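Local coordinates for choline binding protein PCPA (Streptococcus pneumoniae, PDB 4CP6) that is a choline-binding surface protein and vaccine antigen of the pneumococcus, whose leucine-rich repeats probably serve in binding to host partners, at residues S187-L192 against T210-V215; P243-D248 against K267-K272; E181-L186 against S203-L208; I144-S149 against K165-S170. One frame throughout, in Å; residues are numbered along the deposited sequence.

Interaction 1: S187-L192 against T210-V215; sequences SNLEKL and TSLKHV
K191 lays its aliphatic stem over one face of the H214 imidazole: CB of K191 sits 3.9 Å from the ring centroid, 25° off the normal, a CH-pi contact displaced toward the ring's rim. Both side chains run the same way, since each has CG between its backbone N and carbonyl carbon; the extended lysine then carries NZ away from the ring. One residue earlier the pairing is charged. E190 and K213 lie side by side, and E190 OE2 forms a long salt bridge to K213 NZ at 3.4 Å, while a water joins the same carboxylate oxygen to the carbonyl of S211. Beneath it the backbones are tied by K213 N to E190 O, 2.8 Å and almost straight at 175°. These segments are successive turns of the leucine-rich repeat solenoid, leading into the short, weakly bonded parallel strands 191-194 and 214-217; equivalent positions come together, L189 beside L212, E190 beside K213 and K191 beside H214. On the buried side L212 CD2 approaches L189 CG at 4.2 Å, and L212 also rests on F206 and Y241. S211 turns its side chain toward the other segment and donates from OG to L189 O at 2.7 Å, arriving above the carbonyl plane, 41° out of it. At the far end, two waters bridge S187 to T210 OG1, one through the carbonyl O of S187 and the other through its OG.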
loop_
_atom_site.group_PDB
_atom_site.type_symbol
_atom_site.label_atom_id
_atom_site.label_comp_id
_atom_site.label_asym_id
_atom_site.label_seq_id
_atom_site.Cartn_x
_atom_site.Cartn_y
_atom_site.Cartn_z
ATOM N N SER A 187 -3.441 11.092 -0.177
ATOM C CA SER A 187 -3.906 11.914 -1.296
ATOM C C SER A 187 -3.147 13.217 -1.453
ATOM O O SER A 187 -3.325 13.870 -2.488
ATOM C CB SER A 187 -5.381 12.276 -1.089
ATOM O OG SER A 187 -6.194 11.122 -0.964
ATOM N N ASN A 188 -2.338 13.629 -0.462
ATOM C CA ASN A 188 -1.672 14.926 -0.511
ATOM C C ASN A 188 -0.193 14.883 -0.200
ATOM O O ASN A 188 0.412 15.947 -0.007
ATOM C CB ASN A 188 -2.391 15.913 0.431
ATOM C CG ASN A 188 -3.655 16.433 -0.201
ATOM O OD1 ASN A 188 -4.758 15.994 0.111
ATOM N ND2 ASN A 188 -3.507 17.260 -1.217
ATOM N N LEU A 189 0.403 13.674 -0.140
ATOM C CA LEU A 189 1.828 13.540 0.174
ATOM C C LEU A 189 2.629 13.425 -1.131
ATOM O O LEU A 189 2.547 12.420 -1.831
ATOM C CB LEU A 189 2.069 12.285 1.022
ATOM C CG LEU A 189 3.530 12.127 1.542
ATOM C CD1 LEU A 189 3.930 13.241 2.534
ATOM C CD2 LEU A 189 3.740 10.765 2.160
ATOM N N GLU A 190 3.383 14.464 -1.471
ATOM C CA GLU A 190 4.065 14.457 -2.759
ATOM C C GLU A 190 5.465 13.873 -2.738
ATOM O O GLU A 190 5.998 13.510 -3.793
ATOM C CB GLU A 190 4.105 15.877 -3.353
ATOM C CG GLU A 190 2.701 16.442 -3.549
ATOM C CD GLU A 190 2.595 17.696 -4.400
ATOM O OE1 GLU A 190 3.194 18.727 -4.023
ATOM O OE2 GLU A 190 1.858 17.662 -5.411
ATOM N N LYS A 191 6.067 13.774 -1.566
ATOM C CA LYS A 191 7.424 13.228 -1.488
ATOM C C LYS A 191 7.669 12.658 -0.133
ATOM O O LYS A 191 6.984 13.019 0.839
ATOM C CB LYS A 191 8.476 14.313 -1.830
ATOM C CG LYS A 191 8.517 15.498 -0.860
ATOM C CD LYS A 191 9.439 16.611 -1.377
ATOM C CE LYS A 191 9.755 17.636 -0.302
ATOM N NZ LYS A 191 10.447 18.839 -0.868
ATOM N N LEU A 192 8.660 11.761 -0.056
ATOM C CA LEU A 192 9.083 11.108 1.170
ATOM C C LEU A 192 10.553 10.763 0.994
ATOM O O LEU A 192 10.942 10.381 -0.107
ATOM C CB LEU A 192 8.243 9.802 1.369
ATOM C CG LEU A 192 8.501 8.975 2.616
ATOM C CD1 LEU A 192 8.011 9.705 3.871
ATOM C CD2 LEU A 192 7.836 7.627 2.510
ATOM N N THR A 210 -2.143 8.294 -4.195
ATOM C CA THR A 210 -2.308 8.945 -5.490
ATOM C C THR A 210 -1.495 10.214 -5.658
ATOM O O THR A 210 -1.661 10.893 -6.677
ATOM C CB THR A 210 -3.797 9.303 -5.662
ATOM O OG1 THR A 210 -4.219 10.114 -4.556
ATOM C CG2 THR A 210 -4.696 8.071 -5.778
ATOM N N SER A 211 -0.633 10.536 -4.694
ATOM C CA SER A 211 0.019 11.833 -4.633
ATOM C C SER A 211 1.526 11.885 -4.830
ATOM O O SER A 211 2.072 12.975 -5.082
ATOM C CB SER A 211 -0.313 12.443 -3.277
ATOM O OG SER A 211 0.031 11.551 -2.219
ATOM N N LEU A 212 2.219 10.757 -4.650
ATOM C CA LEU A 212 3.689 10.808 -4.663
ATOM C C LEU A 212 4.285 11.089 -6.022
ATOM O O LEU A 212 3.904 10.454 -7.005
ATOM C CB LEU A 212 4.283 9.517 -4.091
ATOM C CG LEU A 212 4.081 9.354 -2.587
ATOM C CD1 LEU A 212 4.213 7.873 -2.170
ATOM C CD2 LEU A 212 5.081 10.202 -1.807
ATOM N N LYS A 213 5.257 12.024 -6.059
ATOM C CA LYS A 213 6.007 12.301 -7.285
ATOM C C LYS A 213 7.376 11.620 -7.230
ATOM O O LYS A 213 7.929 11.255 -8.269
ATOM C CB LYS A 213 6.195 13.824 -7.436
ATOM C CG LYS A 213 4.897 14.551 -7.721
ATOM C CD LYS A 213 5.098 16.077 -7.775
ATOM C CE LYS A 213 3.770 16.747 -8.068
ATOM N NZ LYS A 213 3.906 18.233 -8.127
ATOM N N HIS A 214 7.918 11.455 -6.019
ATOM C CA HIS A 214 9.223 10.830 -5.870
ATOM C C HIS A 214 9.397 10.326 -4.452
ATOM O O HIS A 214 8.903 10.915 -3.484
ATOM C CB HIS A 214 10.410 11.751 -6.327
ATOM C CG HIS A 214 10.531 13.054 -5.602
ATOM N ND1 HIS A 214 9.833 14.182 -6.017
ATOM C CD2 HIS A 214 11.324 13.395 -4.557
ATOM C CE1 HIS A 214 10.183 15.155 -5.182
ATOM N NE2 HIS A 214 11.081 14.735 -4.291
ATOM N N VAL A 215 10.038 9.171 -4.351
ATOM C CA VAL A 215 10.422 8.571 -3.070
ATOM C C VAL A 215 11.950 8.581 -3.100
ATOM O O VAL A 215 12.551 7.955 -3.973
ATOM C CB VAL A 215 9.849 7.143 -2.861
ATOM C CG1 VAL A 215 10.377 6.556 -1.545
ATOM C CG2 VAL A 215 8.310 7.153 -2.884
HETATM O O HOH W 1 -4.344 12.806 -4.810
HETATM O O HOH W 2 -6.494 9.585 -3.139
HETATM O O HOH W 3 0.945 15.154 -6.277
#

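Interaction 2: P243-D248 against K267-K272; sequences PSQKND and KNSYLK
The Y270 ring is turned against the chain of 243-248 so that one face and one edge meet different atoms. CB of N247 lies over one face, 4.0 Å from CD2 of Y270, whereas the carbonyl O of K246 approaches the ring edge near its plane, 3.6 Å from the same CD2. The side chain of Q245 is bent at chi2 (-50°) and crosses the tyrosine at a slant, with amide and ring planes 54° apart; the bend also brings the amide up to the S269 hydroxyl. Beside it CB of S244 packs on the carbonyl O of K267 at 3.4 Å. The direct backbone bond runs from S269 N to S244 O, 3.0 Å long. A water next to it accepts from Y270 N and lies within hydrogen-bonding distance of the carbonyls of S244 and K246. N268 holds the second segment in shape: its OD1 accepts from L271 N at 2.9 Å, an Asx motif. K246 NZ makes a salt bridge to D248 OD1 and also bonds to D228 O, and K267 leads away to D290. A type I turn from P243 to K246 thus packs on the following coil, as neighbouring turns do between the strands of a leucine-rich repeat solenoid.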
loop_
_atom_site.group_PDB
_atom_site.type_symbol
_atom_site.label_atom_id
_atom_site.label_comp_id
_atom_site.label_asym_id
_atom_site.label_seq_id
_atom_site.Cartn_x
_atom_site.Cartn_y
_atom_site.Cartn_z
ATOM N N PRO A 243 6.395 6.010 -8.287
ATOM C CA PRO A 243 5.413 7.015 -7.832
ATOM C C PRO A 243 4.306 7.295 -8.823
ATOM O O PRO A 243 4.601 7.498 -9.994
ATOM C CB PRO A 243 6.262 8.251 -7.537
ATOM C CG PRO A 243 7.608 7.653 -7.158
ATOM C CD PRO A 243 7.779 6.481 -8.121
ATOM N N SER A 244 3.040 7.309 -8.360
ATOM C CA SER A 244 1.915 7.465 -9.268
ATOM C C SER A 244 1.966 8.768 -10.038
ATOM O O SER A 244 1.416 8.842 -11.155
ATOM C CB SER A 244 0.577 7.341 -8.542
ATOM O OG SER A 244 0.317 8.436 -7.672
ATOM N N GLN A 245 2.596 9.816 -9.436
ATOM C CA GLN A 245 2.594 11.145 -10.081
ATOM C C GLN A 245 3.912 11.479 -10.758
ATOM O O GLN A 245 4.086 12.619 -11.207
ATOM C CB GLN A 245 2.150 12.265 -9.114
ATOM C CG GLN A 245 0.844 11.975 -8.393
ATOM C CD GLN A 245 -0.254 11.548 -9.332
ATOM O OE1 GLN A 245 -0.590 10.345 -9.442
ATOM N NE2 GLN A 245 -0.844 12.510 -10.017
ATOM N N LYS A 246 4.816 10.511 -10.890
ATOM C CA LYS A 246 6.073 10.679 -11.649
ATOM C C LYS A 246 5.626 10.862 -13.124
ATOM O O LYS A 246 4.888 10.034 -13.657
ATOM C CB LYS A 246 6.967 9.463 -11.437
ATOM C CG LYS A 246 8.176 9.455 -12.360
ATOM C CD LYS A 246 9.158 8.374 -11.966
ATOM C CE LYS A 246 10.195 8.069 -13.028
ATOM N NZ LYS A 246 11.114 9.194 -13.256
ATOM N N ASN A 247 5.985 11.990 -13.747
ATOM C CA ASN A 247 5.325 12.344 -15.003
ATOM C C ASN A 247 5.905 11.810 -16.322
ATOM O O ASN A 247 5.323 12.099 -17.376
ATOM C CB ASN A 247 5.171 13.845 -15.082
ATOM C CG ASN A 247 6.412 14.607 -15.428
ATOM O OD1 ASN A 247 7.523 14.073 -15.513
ATOM N ND2 ASN A 247 6.217 15.880 -15.720
ATOM N N ASP A 248 6.931 10.979 -16.295
ATOM C CA ASP A 248 7.514 10.484 -17.539
ATOM C C ASP A 248 6.524 9.704 -18.420
ATOM O O ASP A 248 5.784 8.856 -17.919
ATOM C CB ASP A 248 8.759 9.651 -17.239
ATOM C CG ASP A 248 9.777 10.422 -16.437
ATOM O OD1 ASP A 248 9.605 10.519 -15.217
ATOM O OD2 ASP A 248 10.695 11.010 -17.050
ATOM N N LYS A 267 -2.294 3.114 -9.410
ATOM C CA LYS A 267 -2.809 4.490 -9.570
ATOM C C LYS A 267 -1.955 5.344 -10.488
ATOM O O LYS A 267 -2.094 6.564 -10.466
ATOM C CB LYS A 267 -2.969 5.189 -8.192
ATOM C CG LYS A 267 -3.913 4.480 -7.202
ATOM C CD LYS A 267 -5.355 4.563 -7.752
ATOM C CE LYS A 267 -6.423 3.917 -6.932
ATOM N NZ LYS A 267 -7.716 4.025 -7.669
ATOM N N ASN A 268 -1.090 4.743 -11.275
ATOM C CA ASN A 268 -0.190 5.504 -12.116
ATOM C C ASN A 268 -0.959 6.452 -13.031
ATOM O O ASN A 268 -1.849 6.019 -13.765
ATOM C CB ASN A 268 0.664 4.553 -12.905
ATOM C CG ASN A 268 1.739 5.288 -13.643
ATOM O OD1 ASN A 268 1.476 5.870 -14.694
ATOM N ND2 ASN A 268 2.907 5.423 -13.022
ATOM N N SER A 269 -0.581 7.743 -13.037
ATOM C CA SER A 269 -1.311 8.754 -13.778
ATOM C C SER A 269 -0.719 9.153 -15.126
ATOM O O SER A 269 -1.470 9.693 -15.948
ATOM C CB SER A 269 -1.399 10.024 -12.927
ATOM O OG SER A 269 -2.086 9.825 -11.699
ATOM N N TYR A 270 0.584 8.938 -15.359
ATOM C CA TYR A 270 1.220 9.527 -16.538
ATOM C C TYR A 270 1.910 8.587 -17.473
ATOM O O TYR A 270 2.107 8.938 -18.640
ATOM C CB TYR A 270 2.230 10.605 -16.088
ATOM C CG TYR A 270 1.580 11.717 -15.303
ATOM C CD1 TYR A 270 0.655 12.573 -15.899
ATOM C CD2 TYR A 270 1.826 11.874 -13.940
ATOM C CE1 TYR A 270 0.013 13.566 -15.165
ATOM C CE2 TYR A 270 1.222 12.892 -13.209
ATOM C CZ TYR A 270 0.314 13.737 -13.823
ATOM O OH TYR A 270 -0.306 14.728 -13.089
ATOM N N LEU A 271 2.355 7.418 -16.995
ATOM C CA LEU A 271 3.106 6.529 -17.858
ATOM C C LEU A 271 2.275 5.967 -19.019
ATOM O O LEU A 271 1.226 5.376 -18.782
ATOM C CB LEU A 271 3.663 5.390 -16.974
ATOM C CG LEU A 271 4.648 4.444 -17.600
ATOM C CD1 LEU A 271 5.915 5.181 -18.087
ATOM C CD2 LEU A 271 5.058 3.365 -16.614
ATOM N N LYS A 272 2.787 6.080 -20.260
ATOM C CA LYS A 272 2.111 5.559 -21.442
ATOM C C LYS A 272 2.792 4.353 -22.023
ATOM O O LYS A 272 2.113 3.505 -22.595
ATOM C CB LYS A 272 2.040 6.646 -22.551
ATOM C CG LYS A 272 1.223 7.873 -22.163
ATOM C CD LYS A 272 1.164 8.908 -23.321
ATOM C CE LYS A 272 0.133 9.962 -22.983
ATOM N NZ LYS A 272 -0.043 10.970 -24.076
HETATM O O HOH W 4 -2.946 8.637 -8.791
HETATM O O HOH W 5 2.851 8.368 -13.461
#

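Interaction 3: E181-L186 against S203-L208; sequences EAFANL and SNLFRL
Two consecutive turns of the leucine-rich repeat solenoid stack here through their type I beta turns, E181 to A184 on N204 to R207, each located between the short strands of its coil. Backbone bonds run one way across the contact: E181 N to S203 O, F183 N to L205 O at 2.9 Å, and N185 N to R207 O at 2.8 Å. Toward the interior, F183 and F206 point the same way with their planes 26° apart, but the rings are slid so far that they barely overlap (centroids 6.0 Å). What touches is CD2 of F183 against CE1 of F206, 3.7 Å, and CD1 of L205 lies 3.8 Å from the same F183 CD2. L192 touches both rings, and F206 stacks further on Y241. On the outer side E181 and R207 run alongside each other, the arginine extended from CG to NE, CG being anti to the backbone N (chi1 178°). Their planar ends are nearly parallel, 12° apart, yet no N-H aims at the carboxylate, and R207 NE instead bonds to Y263 OH. A water donates to E181 OE1 at 2.6 Å and accepts from N185 ND2, which also bonds to S159 OG, and only weakly from R207 NH1.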
loop_
_atom_site.group_PDB
_atom_site.type_symbol
_atom_site.label_atom_id
_atom_site.label_comp_id
_atom_site.label_asym_id
_atom_site.label_seq_id
_atom_site.Cartn_x
_atom_site.Cartn_y
_atom_site.Cartn_z
ATOM N N GLU A 181 1.550 -1.318 4.338
ATOM C CA GLU A 181 0.556 -0.262 4.102
ATOM C C GLU A 181 0.670 0.935 5.028
ATOM O O GLU A 181 -0.309 1.683 5.164
ATOM C CB GLU A 181 -0.876 -0.843 4.150
ATOM C CG GLU A 181 -1.053 -1.932 3.093
ATOM C CD GLU A 181 -2.449 -2.436 2.820
ATOM O OE1 GLU A 181 -3.405 -1.736 3.208
ATOM O OE2 GLU A 181 -2.584 -3.445 2.090
ATOM N N ALA A 182 1.862 1.202 5.572
ATOM C CA ALA A 182 1.969 2.346 6.501
ATOM C C ALA A 182 1.617 3.677 5.855
ATOM O O ALA A 182 1.143 4.579 6.556
ATOM C CB ALA A 182 3.344 2.413 7.118
ATOM N N PHE A 183 1.879 3.803 4.540
ATOM C CA PHE A 183 1.655 5.057 3.809
ATOM C C PHE A 183 0.653 4.848 2.691
ATOM O O PHE A 183 0.791 5.432 1.604
ATOM C CB PHE A 183 3.005 5.574 3.245
ATOM C CG PHE A 183 4.099 5.746 4.277
ATOM C CD1 PHE A 183 3.854 6.412 5.473
ATOM C CD2 PHE A 183 5.379 5.247 4.047
ATOM C CE1 PHE A 183 4.862 6.526 6.450
ATOM C CE2 PHE A 183 6.394 5.413 5.001
ATOM C CZ PHE A 183 6.122 6.031 6.195
ATOM N N ALA A 184 -0.372 4.025 2.975
ATOM C CA ALA A 184 -1.405 3.685 2.004
ATOM C C ALA A 184 -2.557 4.701 2.032
ATOM O O ALA A 184 -2.774 5.407 3.031
ATOM C CB ALA A 184 -1.943 2.299 2.337
ATOM N N ASN A 185 -3.305 4.773 0.917
ATOM C CA ASN A 185 -4.513 5.617 0.814
ATOM C C ASN A 185 -4.263 7.081 1.087
ATOM O O ASN A 185 -5.147 7.764 1.663
ATOM C CB ASN A 185 -5.642 5.094 1.748
ATOM C CG ASN A 185 -5.961 3.654 1.476
ATOM O OD1 ASN A 185 -6.593 3.339 0.464
ATOM N ND2 ASN A 185 -5.470 2.752 2.344
ATOM N N LEU A 186 -3.080 7.580 0.692
ATOM C CA LEU A 186 -2.782 8.989 0.879
ATOM C C LEU A 186 -3.123 9.799 -0.358
ATOM O O LEU A 186 -3.050 9.284 -1.469
ATOM C CB LEU A 186 -1.329 9.215 1.253
ATOM C CG LEU A 186 -0.809 8.435 2.483
ATOM C CD1 LEU A 186 0.699 8.709 2.742
ATOM C CD2 LEU A 186 -1.629 8.685 3.745
ATOM N N SER A 203 4.970 -4.928 2.777
ATOM C CA SER A 203 4.372 -4.904 1.436
ATOM C C SER A 203 3.306 -3.818 1.300
ATOM O O SER A 203 2.735 -3.322 2.286
ATOM C CB SER A 203 3.759 -6.261 1.105
ATOM O OG SER A 203 2.764 -6.517 2.071
ATOM N N ASN A 204 3.038 -3.425 0.038
ATOM C CA ASN A 204 1.973 -2.478 -0.313
ATOM C C ASN A 204 2.078 -1.206 0.477
ATOM O O ASN A 204 1.071 -0.643 0.908
ATOM C CB ASN A 204 0.602 -3.144 -0.120
ATOM C CG ASN A 204 0.521 -4.416 -0.905
ATOM O OD1 ASN A 204 1.281 -4.580 -1.876
ATOM N ND2 ASN A 204 -0.410 -5.263 -0.536
ATOM N N LEU A 205 3.316 -0.732 0.649
ATOM C CA LEU A 205 3.574 0.416 1.502
ATOM C C LEU A 205 2.783 1.643 1.124
ATOM O O LEU A 205 2.399 2.411 2.010
ATOM C CB LEU A 205 5.080 0.726 1.477
ATOM C CG LEU A 205 5.598 1.782 2.403
ATOM C CD1 LEU A 205 5.254 1.490 3.864
ATOM C CD2 LEU A 205 7.114 1.894 2.286
ATOM N N PHE A 206 2.570 1.822 -0.187
ATOM C CA PHE A 206 1.890 2.987 -0.723
ATOM C C PHE A 206 0.561 2.602 -1.390
ATOM O O PHE A 206 0.084 3.330 -2.260
ATOM C CB PHE A 206 2.815 3.672 -1.731
ATOM C CG PHE A 206 4.143 4.054 -1.114
ATOM C CD1 PHE A 206 4.234 5.121 -0.235
ATOM C CD2 PHE A 206 5.310 3.371 -1.445
ATOM C CE1 PHE A 206 5.461 5.474 0.343
ATOM C CE2 PHE A 206 6.541 3.732 -0.867
ATOM C CZ PHE A 206 6.602 4.800 -0.000
ATOM N N ARG A 207 -0.046 1.477 -0.995
ATOM C CA ARG A 207 -1.254 0.987 -1.653
ATOM C C ARG A 207 -2.304 2.075 -1.806
ATOM O O ARG A 207 -2.665 2.693 -0.827
ATOM C CB ARG A 207 -1.823 -0.197 -0.865
ATOM C CG ARG A 207 -3.133 -0.745 -1.457
ATOM C CD ARG A 207 -3.686 -1.939 -0.667
ATOM N NE ARG A 207 -4.998 -2.335 -1.198
ATOM C CZ ARG A 207 -6.166 -1.778 -0.881
ATOM N NH1 ARG A 207 -6.223 -0.791 -0.002
ATOM N NH2 ARG A 207 -7.281 -2.190 -1.461
ATOM N N LEU A 208 -2.810 2.290 -3.034
ATOM C CA LEU A 208 -3.880 3.249 -3.350
ATOM C C LEU A 208 -3.512 4.703 -3.105
ATOM O O LEU A 208 -4.364 5.588 -3.282
ATOM C CB LEU A 208 -5.192 2.889 -2.627
ATOM C CG LEU A 208 -5.864 1.523 -2.925
ATOM C CD1 LEU A 208 -7.312 1.513 -2.433
ATOM C CD2 LEU A 208 -5.857 1.141 -4.366
HETATM O O HOH W 6 -5.244 -0.132 2.369
HETATM O O HOH W 7 -8.445 1.257 0.746
HETATM O O HOH W 8 -5.638 7.467 -1.903
#

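Interaction 4: I144-S149 against K165-S170; sequences IELPAS and KKLTFS
L146 fits against F169 on the buried face of the sheet, CD1 of the leucine 3.7 Å from CE1 of the phenylalanine, the two side chains running alongside in the same direction. The next pair on that face repeats the pattern: CG2 of I144 meets CD1 of L167 at 3.8 Å, because CG1 lies anti to the backbone N (chi1 -167°) and leaves the methyl branch to face the leucine. On the other face E145 slants across T168, its CG 3.5 Å from the threonine OG1. The extended glutamate chain continues past T168 to S170, where OE2 stands 2.9 Å from OG; that hydroxyl also has L146 O within reach, so its proton has two possible acceptors. Behind the side chains lies regular parallel pairing, in which the segments 144-146 and 166-169 run at 18° to each other. I144 receives a bond from T168 N and gives one to K166 O; L146 N in turn donates to T168 O at 2.8 Å, and S170 N closes the run on L146 O, 2.9 Å and practically straight at 179°. Farther out, I144 packs on I120 and F122 of the preceding strand, while L167 and F169 rest against L192 of the following coil, continuing the hydrophobic interior of the leucine-rich repeat solenoid. Two waters bind T168 OG1, joining it through weak bonds to I144 O and to E145 OE1. The chemistry therefore divides by face: hydrocarbon packing fills the inside, while hydroxyl, carboxylate and water partners occupy the other, more exposed face.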
loop_
_atom_site.group_PDB
_atom_site.type_symbol
_atom_site.label_atom_id
_atom_site.label_comp_id
_atom_site.label_asym_id
_atom_site.label_seq_id
_atom_site.Cartn_x
_atom_site.Cartn_y
_atom_site.Cartn_z
ATOM N N ILE A 144 4.004 16.199 10.110
ATOM C CA ILE A 144 4.620 15.559 11.262
ATOM C C ILE A 144 6.084 15.317 10.966
ATOM O O ILE A 144 6.442 14.909 9.848
ATOM C CB ILE A 144 3.886 14.231 11.683
ATOM C CG1 ILE A 144 4.327 13.729 13.090
ATOM C CG2 ILE A 144 4.074 13.114 10.608
ATOM C CD1 ILE A 144 3.502 12.539 13.647
ATOM N N GLU A 145 6.932 15.575 11.958
ATOM C CA GLU A 145 8.354 15.292 11.881
ATOM C C GLU A 145 8.615 14.240 12.950
ATOM O O GLU A 145 8.468 14.525 14.155
ATOM C CB GLU A 145 9.188 16.541 12.162
ATOM C CG GLU A 145 10.678 16.257 12.075
ATOM C CD GLU A 145 11.610 17.456 12.148
ATOM O OE1 GLU A 145 11.164 18.597 11.882
ATOM O OE2 GLU A 145 12.816 17.237 12.390
ATOM N N LEU A 146 8.939 12.993 12.524
ATOM C CA LEU A 146 9.122 11.888 13.453
ATOM C C LEU A 146 10.473 11.947 14.107
ATOM O O LEU A 146 11.459 12.269 13.425
ATOM C CB LEU A 146 8.828 10.546 12.769
ATOM C CG LEU A 146 7.359 10.430 12.331
ATOM C CD1 LEU A 146 7.135 9.240 11.423
ATOM C CD2 LEU A 146 6.420 10.328 13.538
ATOM N N PRO A 147 10.564 11.692 15.418
ATOM C CA PRO A 147 11.840 11.905 16.126
ATOM C C PRO A 147 12.873 10.856 15.793
ATOM O O PRO A 147 12.530 9.762 15.344
ATOM C CB PRO A 147 11.440 11.831 17.599
ATOM C CG PRO A 147 10.225 10.923 17.611
ATOM C CD PRO A 147 9.479 11.322 16.349
ATOM N N ALA A 148 14.137 11.174 16.080
ATOM C CA ALA A 148 15.252 10.285 15.806
ATOM C C ALA A 148 15.182 8.949 16.534
ATOM O O ALA A 148 15.663 7.933 16.038
ATOM C CB ALA A 148 16.557 10.993 16.169
ATOM N N SER A 149 14.559 8.927 17.735
ATOM C CA SER A 149 14.441 7.722 18.527
ATOM C C SER A 149 13.538 6.672 17.869
ATOM O O SER A 149 13.619 5.521 18.250
ATOM C CB SER A 149 13.831 8.085 19.879
ATOM O OG SER A 149 12.654 8.855 19.721
ATOM N N LYS A 165 0.543 16.184 4.181
ATOM C CA LYS A 165 1.306 16.799 3.107
ATOM C C LYS A 165 2.809 16.779 3.358
ATOM O O LYS A 165 3.574 16.880 2.403
ATOM C CB LYS A 165 0.801 18.221 2.742
ATOM C CG LYS A 165 0.974 19.309 3.788
ATOM C CD LYS A 165 0.840 20.688 3.134
ATOM C CE LYS A 165 1.411 21.800 3.984
ATOM N NZ LYS A 165 1.415 23.103 3.259
ATOM N N LYS A 166 3.239 16.673 4.604
ATOM C CA LYS A 166 4.663 16.631 4.915
ATOM C C LYS A 166 4.914 15.602 5.988
ATOM O O LYS A 166 4.325 15.691 7.060
ATOM C CB LYS A 166 5.189 18.024 5.311
ATOM C CG LYS A 166 6.715 18.080 5.437
ATOM C CD LYS A 166 7.186 19.518 5.646
ATOM C CE LYS A 166 8.574 19.577 6.228
ATOM N NZ LYS A 166 9.047 20.981 6.353
ATOM N N LEU A 167 5.763 14.620 5.702
ATOM C CA LEU A 167 6.115 13.592 6.667
ATOM C C LEU A 167 7.604 13.474 6.563
ATOM O O LEU A 167 8.109 13.067 5.512
ATOM C CB LEU A 167 5.426 12.240 6.395
ATOM C CG LEU A 167 5.578 11.247 7.616
ATOM C CD1 LEU A 167 4.305 10.501 7.924
ATOM C CD2 LEU A 167 6.709 10.272 7.416
ATOM N N THR A 168 8.314 13.877 7.615
ATOM C CA THR A 168 9.773 13.859 7.614
ATOM C C THR A 168 10.292 13.163 8.859
ATOM O O THR A 168 9.534 12.871 9.789
ATOM C CB THR A 168 10.330 15.279 7.567
ATOM O OG1 THR A 168 9.849 16.000 8.703
ATOM C CG2 THR A 168 9.963 16.029 6.288
ATOM N N PHE A 169 11.594 12.879 8.864
ATOM C CA PHE A 169 12.272 12.176 9.942
ATOM C C PHE A 169 13.422 13.023 10.384
ATOM O O PHE A 169 14.220 13.470 9.548
ATOM C CB PHE A 169 12.773 10.796 9.448
ATOM C CG PHE A 169 11.693 9.963 8.797
ATOM C CD1 PHE A 169 10.824 9.189 9.566
ATOM C CD2 PHE A 169 11.504 10.000 7.426
ATOM C CE1 PHE A 169 9.802 8.449 8.955
ATOM C CE2 PHE A 169 10.484 9.262 6.819
ATOM C CZ PHE A 169 9.653 8.484 7.589
ATOM N N SER A 170 13.487 13.300 11.688
ATOM C CA SER A 170 14.561 14.091 12.281
ATOM C C SER A 170 15.934 13.495 11.937
ATOM O O SER A 170 16.052 12.295 11.612
ATOM C CB SER A 170 14.375 14.153 13.785
ATOM O OG SER A 170 13.185 14.876 14.069
HETATM O O HOH W 9 7.450 17.288 8.563
HETATM O O HOH W 10 11.334 18.216 9.104
HETATM O O HOH W 11 14.027 10.612 12.689
#

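All four contacts join neighbouring coils of one curved solenoid. Along the chain interaction 4 comes first and interaction 2 last; between them interactions 3 and 1 interleave, since 181-186 and 187-192 are one continuous run and 203-208 leads almost directly into 210-215. Centres of interactions 1 and 3 lie about 11 Å apart, as do those of 1 and 2, whereas the centres of 2 and 4 are about 26 Å apart and the two do not touch. Interaction 4 belongs to a five-stranded parallel sheet, interaction 1 to the two-stranded pair 191-194 and 214-217. L192 bridges the interior, touching F183 and F206 of interaction 3 and L167 and F169 of interaction 4, so the hydrophobic core runs on from coil to coil.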